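PDB 2WJ9: intergenic-region protein, which probably acts as an antirestriction protein of the ArdB type, protecting incoming DNA by blocking host restriction nucleases. Local coordinates for residues F78-M81 with D82-C85; E129-P132 with E133-G136; I57-W60 with P61-G65. All coordinates share one frame; numbering follows the deposited sequence.

Interaction 1 of 3, residues F78-M81 with D82-C85; sequences FGWM and DRLC. With SO4 (sulfate ion), chain H.
The carbonyl oxygen W80 O receives the amide L84 N at 2.9 Å, and the CG of the same leucine lies beside that oxygen. This is one of four successive i to i+4 bonds: D82 N to F78 O, R83 N to G79 O and C85 N to M81 O complete the set and hold the last turns of helix 73-84. Among the side chains the main event is a cation-pi pair one turn apart. The R83 chain runs extended from CG to NE and brings its guanidinium over the indole of W80, with R83 CZ 4.6 Å from the centroid of the six-membered ring and only 11° off its normal. The guanidinium comes edge-on, its plane 69° from that of the indole and passing near W80 CG; R83 NH1 dips over the ring centre, 3.3 Å from W80 CD2. Lower down, R83 CD passes W80 CE3 at 4.0 Å, so that the aliphatic part of the chain joins the contact. R83 NH2 turns to a sulfate ion and donates to its O2 at 2.9 Å; R76 supplies a second bond to this ion, which probably came from the crystallisation liquor. In the crystal the indole and the sulfate together probably limit the rotation of the guanidinium. M81, bent at chi2 and chi3, curls its methyl CE back to within 4.1 Å of C85 CB, and both M81 and L84 press on L119 of strand 117-121. C85, bonded to C89 through a disulfide, is where helical geometry ends. The arrangement is that of an amphipathic helix at its C-terminal end, with W80 resting on helix 132-151, the i+3 arginine covering one indole face toward solvent, and aliphatic side chains toward the core.

Interaction 2 of 3, residues E129-P132 with E133-G136; sequences EMSP and EAAG
S131 and A134 make the capping bond at the start of helix 132-151: the amide A134 N donates to S131 OG at 3.2 Å with an N-H...O angle of 163°. S131 holds the N-cap position, and its hydroxyl reaches the amide because chi1 of 65° sets OG between the backbone N and the carbonyl carbon. The same oxygen is hydrogen-bonded to the carboxylate of E172, so two groups grip it. P132 follows at the first helical position, where the missing N-H breaks no i to i+4 bond.

Backbone bonds take over immediately. A135 N donates to S131 O at 3.0 Å, while G136 N reaches P132 O at 3.1 Å. These two bonds close the first turn, so S131 serves it with both its side chain and its carbonyl.

Van der Waals contacts come from the strand that precedes the helix. M130 points its side chain at the first turn, where its thioether meets the backbone, SD lying 3.5 Å from A135 N. The apolar pairs are M130 SD with A134 CB at 4.0 Å and M130 CG with A135 CB at 4.2 Å, so M130 lies against both alanine methyls and the backbone of the turn. L119 of strand 117-121 and A175 of helix 173-180 also touch M130, placing it between sheet and helices.

Charged groups are held from outside. E133, which is buried, bends away at chi2; its OE1 is hydrogen-bonded to H170 NE2, and its OE2 has a weak bond to Y166 OH. S131 OG accepts from the amide, which would leave its own proton for E172 if that carboxylate is ionised, and the two acidic side chains near the amino end of the helix would probably be stabilised by its dipole.

Interaction 3 of 3, residues I57-W60 with P61-G65; sequences ISFW and PQHFG
F59, W60, H63 and F64 form an aromatic cluster on the short helix 59-64, with W60 and F64 at its tightest point. These two side chains run alongside each other in the same direction; CE3 of W60 comes to 3.4 Å from CD2 of F64, over one face of the phenyl ring, with the six-membered ring and the phenyl inclined at 44°. F59 closes the group: its CE2 meets F64 CE2 at 4.0 Å, and its own CD2 sits over one face of the indole. With CG anti to the backbone N (chi1 177°), the F59 ring swings across to H63 as well as F64; F59 CD1 meets H63 CD2 at 3.8 Å, the two rings set obliquely with their planes 45° apart. W70 and L73 extend the apolar layer beyond W60 and F64, and H159 stacks on F64. Farther out, the polar ends find partners: W60 NE1 is hydrogen-bonded to the carboxylate of E74, H63 ND1 to the hydroxyl of S34 and Q62 NE2 to the carbonyl of T32. Along the backbone, Q62 N donates to S58 O and H63 N to F59 O. P61 has no N-H to give, and its CD instead packs 3.4 Å from S58 O.

Overall arrangement
From the N terminus the chain first meets interaction 3, on helix 59-64, then interaction 1 at the end of helix 73-84, and finally interaction 2, where strand 126-130 passes into helix 132-151. Each is made within one continuous run of chain, so they stand in series; none encloses a long loop, nests or crosses. Interaction 3 sets its helix against strands 93-98 and 103-107 and the start of helix 73-84. The far end of that helix holds interaction 1, which touches interaction 2 through M81 and A135, and strand 117-121 borders both. Interaction 3 lies across the chain's centre from interaction 2, their centres about 24 Å apart.

Interaction 1 of 3, residues F78-M81 with D82-C85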
ATOM      1  N   PHE B  78       8.381   0.246  20.290  1.00 28.78           N
ATOM      2  CA  PHE B  78       8.429   0.808  21.649  1.00 28.94           C
ATOM      3  C   PHE B  78       9.321   2.058  21.698  1.00 28.86           C
ATOM      4  O   PHE B  78       9.022   3.010  22.422  1.00 29.23           O
ATOM      5  CB  PHE B  78       8.899  -0.238  22.674  1.00 28.98           C
ATOM      6  CG  PHE B  78       7.859  -1.295  23.009  1.00 30.67           C
ATOM      7  CD1 PHE B  78       6.554  -0.937  23.339  1.00 33.11           C
ATOM      8  CD2 PHE B  78       8.201  -2.643  23.049  1.00 31.87           C
ATOM      9  CE1 PHE B  78       5.603  -1.911  23.673  1.00 33.96           C
ATOM     10  CE2 PHE B  78       7.259  -3.622  23.381  1.00 31.56           C
ATOM     11  CZ  PHE B  78       5.960  -3.260  23.683  1.00 32.49           C
ATOM     12  N   GLY B  79      10.406   2.049  20.924  1.00 28.64           N
ATOM     13  CA  GLY B  79      11.291   3.212  20.804  1.00 29.17           C
ATOM     14  C   GLY B  79      10.553   4.417  20.248  1.00 29.64           C
ATOM     15  O   GLY B  79      10.636   5.504  20.804  1.00 29.25           O
ATOM     16  N   TRP B  80       9.825   4.228  19.150  1.00 29.80           N
ATOM     17  CA  TRP B  80       9.010   5.320  18.596  1.00 30.70           C
ATOM     18  C   TRP B  80       7.942   5.795  19.597  1.00 31.17           C
ATOM     19  O   TRP B  80       7.713   6.994  19.739  1.00 30.66           O
ATOM     20  CB  TRP B  80       8.375   4.939  17.250  1.00 31.11           C
ATOM     21  CG  TRP B  80       9.319   5.090  16.096  1.00 31.40           C
ATOM     22  CD1 TRP B  80       9.930   4.093  15.400  1.00 31.81           C
ATOM     23  CD2 TRP B  80       9.794   6.322  15.529  1.00 32.77           C
ATOM     24  NE1 TRP B  80      10.740   4.621  14.420  1.00 32.54           N
ATOM     25  CE2 TRP B  80      10.677   5.986  14.480  1.00 33.45           C
ATOM     26  CE3 TRP B  80       9.540   7.671  15.794  1.00 34.01           C
ATOM     27  CZ2 TRP B  80      11.312   6.953  13.694  1.00 33.71           C
ATOM     28  CZ3 TRP B  80      10.192   8.641  15.021  1.00 34.73           C
ATOM     29  CH2 TRP B  80      11.058   8.271  13.982  1.00 34.17           C
ATOM     30  N   MET B  81       7.314   4.859  20.304  1.00 31.45           N
ATOM     31  CA  MET B  81       6.261   5.203  21.263  1.00 32.44           C
ATOM     32  C   MET B  81       6.838   6.074  22.394  1.00 32.66           C
ATOM     33  O   MET B  81       6.201   7.045  22.836  1.00 32.95           O
ATOM     34  CB  MET B  81       5.604   3.920  21.792  1.00 32.78           C
ATOM     35  CG  MET B  81       4.277   4.092  22.504  1.00 33.85           C
ATOM     36  SD  MET B  81       2.975   4.851  21.529  1.00 34.29           S
ATOM     37  CE  MET B  81       2.958   6.486  22.258  1.00 33.59           C
ATOM     38  N   ASP B  82       8.052   5.753  22.839  1.00 33.09           N
ATOM     39  CA  ASP B  82       8.750   6.583  23.831  1.00 33.72           C
ATOM     40  C   ASP B  82       9.105   7.975  23.316  1.00 34.00           C
ATOM     41  O   ASP B  82       9.104   8.925  24.091  1.00 33.96           O
ATOM     42  CB  ASP B  82      10.047   5.926  24.308  1.00 33.98           C
ATOM     43  CG  ASP B  82       9.815   4.792  25.285  1.00 34.82           C
ATOM     44  OD1 ASP B  82       8.699   4.655  25.830  1.00 36.87           O
ATOM     45  OD2 ASP B  82      10.776   4.042  25.518  1.00 35.60           O
ATOM     46  N   ARG B  83       9.443   8.092  22.034  1.00 34.11           N
ATOM     47  CA  ARG B  83       9.723   9.408  21.440  1.00 34.66           C
ATOM     48  C   ARG B  83       8.457  10.253  21.350  1.00 34.72           C
ATOM     49  O   ARG B  83       8.490  11.457  21.606  1.00 34.34           O
ATOM     50  CB  ARG B  83      10.308   9.282  20.034  1.00 34.87           C
ATOM     51  CG  ARG B  83      11.770   8.952  19.993  1.00 36.10           C
ATOM     52  CD  ARG B  83      12.258   8.786  18.554  1.00 37.73           C
ATOM     53  NE  ARG B  83      13.445   7.938  18.557  1.00 38.75           N
ATOM     54  CZ  ARG B  83      13.509   6.690  18.106  1.00 39.22           C
ATOM     55  NH1 ARG B  83      12.461   6.099  17.535  1.00 38.54           N
ATOM     56  NH2 ARG B  83      14.657   6.029  18.212  1.00 40.36           N
ATOM     57  N   LEU B  84       7.352   9.613  20.972  1.00 34.93           N
ATOM     58  CA  LEU B  84       6.093  10.317  20.724  1.00 35.22           C
ATOM     59  C   LEU B  84       5.354  10.698  22.005  1.00 35.51           C
ATOM     60  O   LEU B  84       4.694  11.735  22.044  1.00 35.73           O
ATOM     61  CB  LEU B  84       5.177   9.480  19.827  1.00 35.30           C
ATOM     62  CG  LEU B  84       5.711   9.225  18.411  1.00 35.74           C
ATOM     63  CD1 LEU B  84       4.784   8.288  17.627  1.00 36.26           C
ATOM     64  CD2 LEU B  84       5.945  10.547  17.665  1.00 35.30           C
ATOM     65  N   CYS B  85       5.463   9.870  23.042  1.00 35.61           N
ATOM     66  CA  CYS B  85       4.683  10.066  24.267  1.00 35.95           C
ATOM     67  C   CYS B  85       5.143  11.301  25.046  1.00 36.28           C
ATOM     68  O   CYS B  85       6.322  11.442  25.348  1.00 35.80           O
ATOM     69  CB  CYS B  85       4.765   8.830  25.163  1.00 36.06           C
ATOM     70  SG  CYS B  85       3.674   8.887  26.618  1.00 36.74           S
TER
HETATM   71  S   SO4 H1158      15.448   3.684  15.204  1.00 36.21           S
HETATM   72  O1  SO4 H1158      14.704   4.818  14.649  1.00 39.68           O
HETATM   73  O2  SO4 H1158      15.798   3.967  16.594  1.00 38.57           O
HETATM   74  O3  SO4 H1158      14.543   2.526  15.088  1.00 34.99           O
HETATM   75  O4  SO4 H1158      16.694   3.503  14.444  1.00 37.69           O

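Interaction 2 of 3, residues E129-P132 with E133-G136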
ATOM      1  N   GLU B 129      -4.030  14.257  20.502  1.00 31.04           N
ATOM      2  CA  GLU B 129      -4.643  13.459  21.556  1.00 31.00           C
ATOM      3  C   GLU B 129      -5.390  12.284  20.916  1.00 30.47           C
ATOM      4  O   GLU B 129      -6.140  12.475  19.965  1.00 30.02           O
ATOM      5  CB  GLU B 129      -5.597  14.329  22.370  1.00 31.74           C
ATOM      6  CG  GLU B 129      -6.052  13.721  23.683  1.00 32.84           C
ATOM      7  CD  GLU B 129      -6.774  14.712  24.578  1.00 34.80           C
ATOM      8  OE1 GLU B 129      -6.857  15.917  24.227  1.00 34.91           O
ATOM      9  OE2 GLU B 129      -7.273  14.285  25.641  1.00 36.92           O
ATOM     10  N   MET B 130      -5.178  11.077  21.430  1.00 29.89           N
ATOM     11  CA  MET B 130      -5.782   9.882  20.837  1.00 29.53           C
ATOM     12  C   MET B 130      -5.820   8.687  21.798  1.00 29.05           C
ATOM     13  O   MET B 130      -5.149   8.679  22.828  1.00 29.33           O
ATOM     14  CB  MET B 130      -5.047   9.501  19.534  1.00 29.36           C
ATOM     15  CG  MET B 130      -3.617   8.955  19.715  1.00 30.05           C
ATOM     16  SD  MET B 130      -2.690   8.836  18.158  1.00 33.21           S
ATOM     17  CE  MET B 130      -2.195  10.555  18.020  1.00 32.34           C
ATOM     18  N   SER B 131      -6.605   7.674  21.437  1.00 28.68           N
ATOM     19  CA  SER B 131      -6.696   6.441  22.226  1.00 28.30           C
ATOM     20  C   SER B 131      -5.361   5.692  22.246  1.00 28.17           C
ATOM     21  O   SER B 131      -4.533   5.868  21.344  1.00 27.92           O
ATOM     22  CB  SER B 131      -7.786   5.515  21.673  1.00 28.26           C
ATOM     23  OG  SER B 131      -7.463   5.056  20.370  1.00 27.79           O
ATOM     24  N   PRO B 132      -5.128   4.876  23.290  1.00 28.37           N
ATOM     25  CA  PRO B 132      -3.977   3.962  23.246  1.00 28.57           C
ATOM     26  C   PRO B 132      -3.877   3.125  21.958  1.00 29.07           C
ATOM     27  O   PRO B 132      -2.770   3.014  21.406  1.00 28.44           O
ATOM     28  CB  PRO B 132      -4.186   3.095  24.490  1.00 28.61           C
ATOM     29  CG  PRO B 132      -4.867   4.026  25.457  1.00 28.31           C
ATOM     30  CD  PRO B 132      -5.826   4.804  24.591  1.00 28.21           C
ATOM     31  N   GLU B 133      -4.993   2.568  21.471  1.00 29.90           N
ATOM     32  CA  GLU B 133      -4.979   1.817  20.185  1.00 30.12           C
ATOM     33  C   GLU B 133      -4.414   2.661  19.050  1.00 29.53           C
ATOM     34  O   GLU B 133      -3.529   2.210  18.311  1.00 29.46           O
ATOM     35  CB  GLU B 133      -6.370   1.280  19.726  1.00 30.99           C
ATOM     36  CG  GLU B 133      -6.237   0.170  18.593  1.00 33.19           C
ATOM     37  CD  GLU B 133      -7.341   0.119  17.499  1.00 36.05           C
ATOM     38  OE1 GLU B 133      -8.254   0.967  17.465  1.00 34.86           O
ATOM     39  OE2 GLU B 133      -7.276  -0.813  16.636  1.00 39.19           O
ATOM     40  N   ALA B 134      -4.945   3.873  18.891  1.00 28.62           N
ATOM     41  CA  ALA B 134      -4.522   4.754  17.795  1.00 28.23           C
ATOM     42  C   ALA B 134      -3.040   5.147  17.888  1.00 27.91           C
ATOM     43  O   ALA B 134      -2.336   5.195  16.873  1.00 27.43           O
ATOM     44  CB  ALA B 134      -5.408   5.990  17.721  1.00 27.90           C
ATOM     45  N   ALA B 135      -2.572   5.428  19.107  1.00 27.47           N
ATOM     46  CA  ALA B 135      -1.142   5.669  19.353  1.00 27.72           C
ATOM     47  C   ALA B 135      -0.253   4.515  18.868  1.00 27.67           C
ATOM     48  O   ALA B 135       0.771   4.737  18.213  1.00 27.41           O
ATOM     49  CB  ALA B 135      -0.902   5.932  20.833  1.00 27.26           C
ATOM     50  N   GLY B 136      -0.647   3.284  19.190  1.00 27.68           N
ATOM     51  CA  GLY B 136       0.072   2.097  18.730  1.00 27.82           C
ATOM     52  C   GLY B 136       0.116   1.974  17.208  1.00 27.79           C
ATOM     53  O   GLY B 136       1.155   1.624  16.627  1.00 27.66           O
TER

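Interaction 3 of 3, residues I57-W60 with P61-G65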
ATOM      1  N   ILE B  57       4.188 -16.149  19.968  1.00 35.99           N
ATOM      2  CA  ILE B  57       5.629 -16.275  19.794  1.00 35.68           C
ATOM      3  C   ILE B  57       6.056 -16.427  18.323  1.00 35.14           C
ATOM      4  O   ILE B  57       7.177 -16.059  17.964  1.00 35.35           O
ATOM      5  CB  ILE B  57       6.209 -17.417  20.662  1.00 35.80           C
ATOM      6  CG1 ILE B  57       7.743 -17.358  20.674  1.00 36.13           C
ATOM      7  CG2 ILE B  57       5.691 -18.774  20.187  1.00 35.37           C
ATOM      8  CD1 ILE B  57       8.310 -15.965  20.917  1.00 37.59           C
ATOM      9  N   SER B  58       5.157 -16.926  17.478  1.00 34.19           N
ATOM     10  CA  SER B  58       5.435 -17.090  16.038  1.00 33.62           C
ATOM     11  C   SER B  58       5.129 -15.854  15.169  1.00 32.65           C
ATOM     12  O   SER B  58       5.464 -15.825  13.982  1.00 31.64           O
ATOM     13  CB  SER B  58       4.660 -18.296  15.507  1.00 33.68           C
ATOM     14  OG  SER B  58       5.112 -19.488  16.122  1.00 34.78           O
ATOM     15  N   PHE B  59       4.523 -14.833  15.767  1.00 31.67           N
ATOM     16  CA  PHE B  59       4.012 -13.660  15.032  1.00 31.27           C
ATOM     17  C   PHE B  59       5.047 -12.964  14.143  1.00 31.04           C
ATOM     18  O   PHE B  59       4.813 -12.775  12.948  1.00 30.87           O
ATOM     19  CB  PHE B  59       3.406 -12.667  16.040  1.00 31.15           C
ATOM     20  CG  PHE B  59       2.903 -11.384  15.432  1.00 31.00           C
ATOM     21  CD1 PHE B  59       1.651 -11.319  14.828  1.00 30.38           C
ATOM     22  CD2 PHE B  59       3.670 -10.225  15.494  1.00 31.23           C
ATOM     23  CE1 PHE B  59       1.181 -10.125  14.284  1.00 29.14           C
ATOM     24  CE2 PHE B  59       3.211  -9.031  14.959  1.00 30.85           C
ATOM     25  CZ  PHE B  59       1.973  -8.970  14.355  1.00 29.48           C
ATOM     26  N   TRP B  60       6.178 -12.571  14.731  1.00 30.52           N
ATOM     27  CA  TRP B  60       7.161 -11.767  14.010  1.00 30.57           C
ATOM     28  C   TRP B  60       7.821 -12.511  12.835  1.00 30.54           C
ATOM     29  O   TRP B  60       7.838 -11.971  11.729  1.00 31.05           O
ATOM     30  CB  TRP B  60       8.165 -11.114  14.970  1.00 30.65           C
ATOM     31  CG  TRP B  60       7.520 -10.026  15.826  1.00 30.44           C
ATOM     32  CD1 TRP B  60       7.212 -10.097  17.154  1.00 30.98           C
ATOM     33  CD2 TRP B  60       7.095  -8.730  15.386  1.00 30.76           C
ATOM     34  NE1 TRP B  60       6.635  -8.915  17.572  1.00 30.44           N
ATOM     35  CE2 TRP B  60       6.555  -8.059  16.508  1.00 30.80           C
ATOM     36  CE3 TRP B  60       7.140  -8.063  14.160  1.00 30.87           C
ATOM     37  CZ2 TRP B  60       6.044  -6.758  16.428  1.00 30.46           C
ATOM     38  CZ3 TRP B  60       6.634  -6.770  14.078  1.00 30.35           C
ATOM     39  CH2 TRP B  60       6.082  -6.137  15.209  1.00 30.40           C
ATOM     40  N   PRO B  61       8.362 -13.737  13.056  1.00 30.58           N
ATOM     41  CA  PRO B  61       8.913 -14.435  11.885  1.00 30.39           C
ATOM     42  C   PRO B  61       7.842 -14.827  10.849  1.00 30.27           C
ATOM     43  O   PRO B  61       8.111 -14.761   9.644  1.00 30.30           O
ATOM     44  CB  PRO B  61       9.603 -15.662  12.488  1.00 30.90           C
ATOM     45  CG  PRO B  61       8.925 -15.894  13.790  1.00 30.85           C
ATOM     46  CD  PRO B  61       8.543 -14.520  14.293  1.00 30.44           C
ATOM     47  N   GLN B  62       6.644 -15.185  11.309  1.00 29.88           N
ATOM     48  CA  GLN B  62       5.561 -15.600  10.405  1.00 30.30           C
ATOM     49  C   GLN B  62       5.156 -14.485   9.432  1.00 30.12           C
ATOM     50  O   GLN B  62       4.966 -14.745   8.237  1.00 30.06           O
ATOM     51  CB  GLN B  62       4.345 -16.095  11.204  1.00 30.66           C
ATOM     52  CG  GLN B  62       3.115 -16.459  10.378  1.00 32.12           C
ATOM     53  CD  GLN B  62       2.056 -17.215  11.190  1.00 33.51           C
ATOM     54  OE1 GLN B  62       2.384 -18.001  12.082  1.00 35.97           O
ATOM     55  NE2 GLN B  62       0.783 -16.965  10.887  1.00 34.13           N
ATOM     56  N   HIS B  63       5.044 -13.255   9.944  1.00 29.27           N
ATOM     57  CA  HIS B  63       4.561 -12.109   9.145  1.00 29.05           C
ATOM     58  C   HIS B  63       5.658 -11.171   8.620  1.00 28.58           C
ATOM     59  O   HIS B  63       5.420 -10.423   7.669  1.00 28.18           O
ATOM     60  CB  HIS B  63       3.522 -11.299   9.937  1.00 28.76           C
ATOM     61  CG  HIS B  63       2.271 -12.063  10.253  1.00 29.71           C
ATOM     62  ND1 HIS B  63       1.216 -12.163   9.370  1.00 30.57           N
ATOM     63  CD2 HIS B  63       1.913 -12.777  11.347  1.00 30.90           C
ATOM     64  CE1 HIS B  63       0.262 -12.901   9.910  1.00 31.43           C
ATOM     65  NE2 HIS B  63       0.659 -13.287  11.109  1.00 30.60           N
ATOM     66  N   PHE B  64       6.844 -11.224   9.223  1.00 28.91           N
ATOM     67  CA  PHE B  64       7.918 -10.255   8.921  1.00 29.01           C
ATOM     68  C   PHE B  64       9.279 -10.915   8.609  1.00 29.67           C
ATOM     69  O   PHE B  64      10.258 -10.211   8.364  1.00 29.96           O
ATOM     70  CB  PHE B  64       8.087  -9.249  10.082  1.00 28.83           C
ATOM     71  CG  PHE B  64       6.860  -8.402  10.359  1.00 27.99           C
ATOM     72  CD1 PHE B  64       6.749  -7.115   9.837  1.00 27.56           C
ATOM     73  CD2 PHE B  64       5.821  -8.890  11.147  1.00 28.34           C
ATOM     74  CE1 PHE B  64       5.627  -6.328  10.095  1.00 27.63           C
ATOM     75  CE2 PHE B  64       4.692  -8.117  11.403  1.00 29.42           C
ATOM     76  CZ  PHE B  64       4.592  -6.838  10.885  1.00 28.52           C
ATOM     77  N   GLY B  65       9.336 -12.247   8.572  1.00 29.95           N
ATOM     78  CA  GLY B  65      10.616 -12.972   8.492  1.00 30.00           C
ATOM     79  C   GLY B  65      11.471 -12.791   7.235  1.00 30.50           C
ATOM     80  O   GLY B  65      12.626 -13.231   7.200  1.00 30.63           O
TER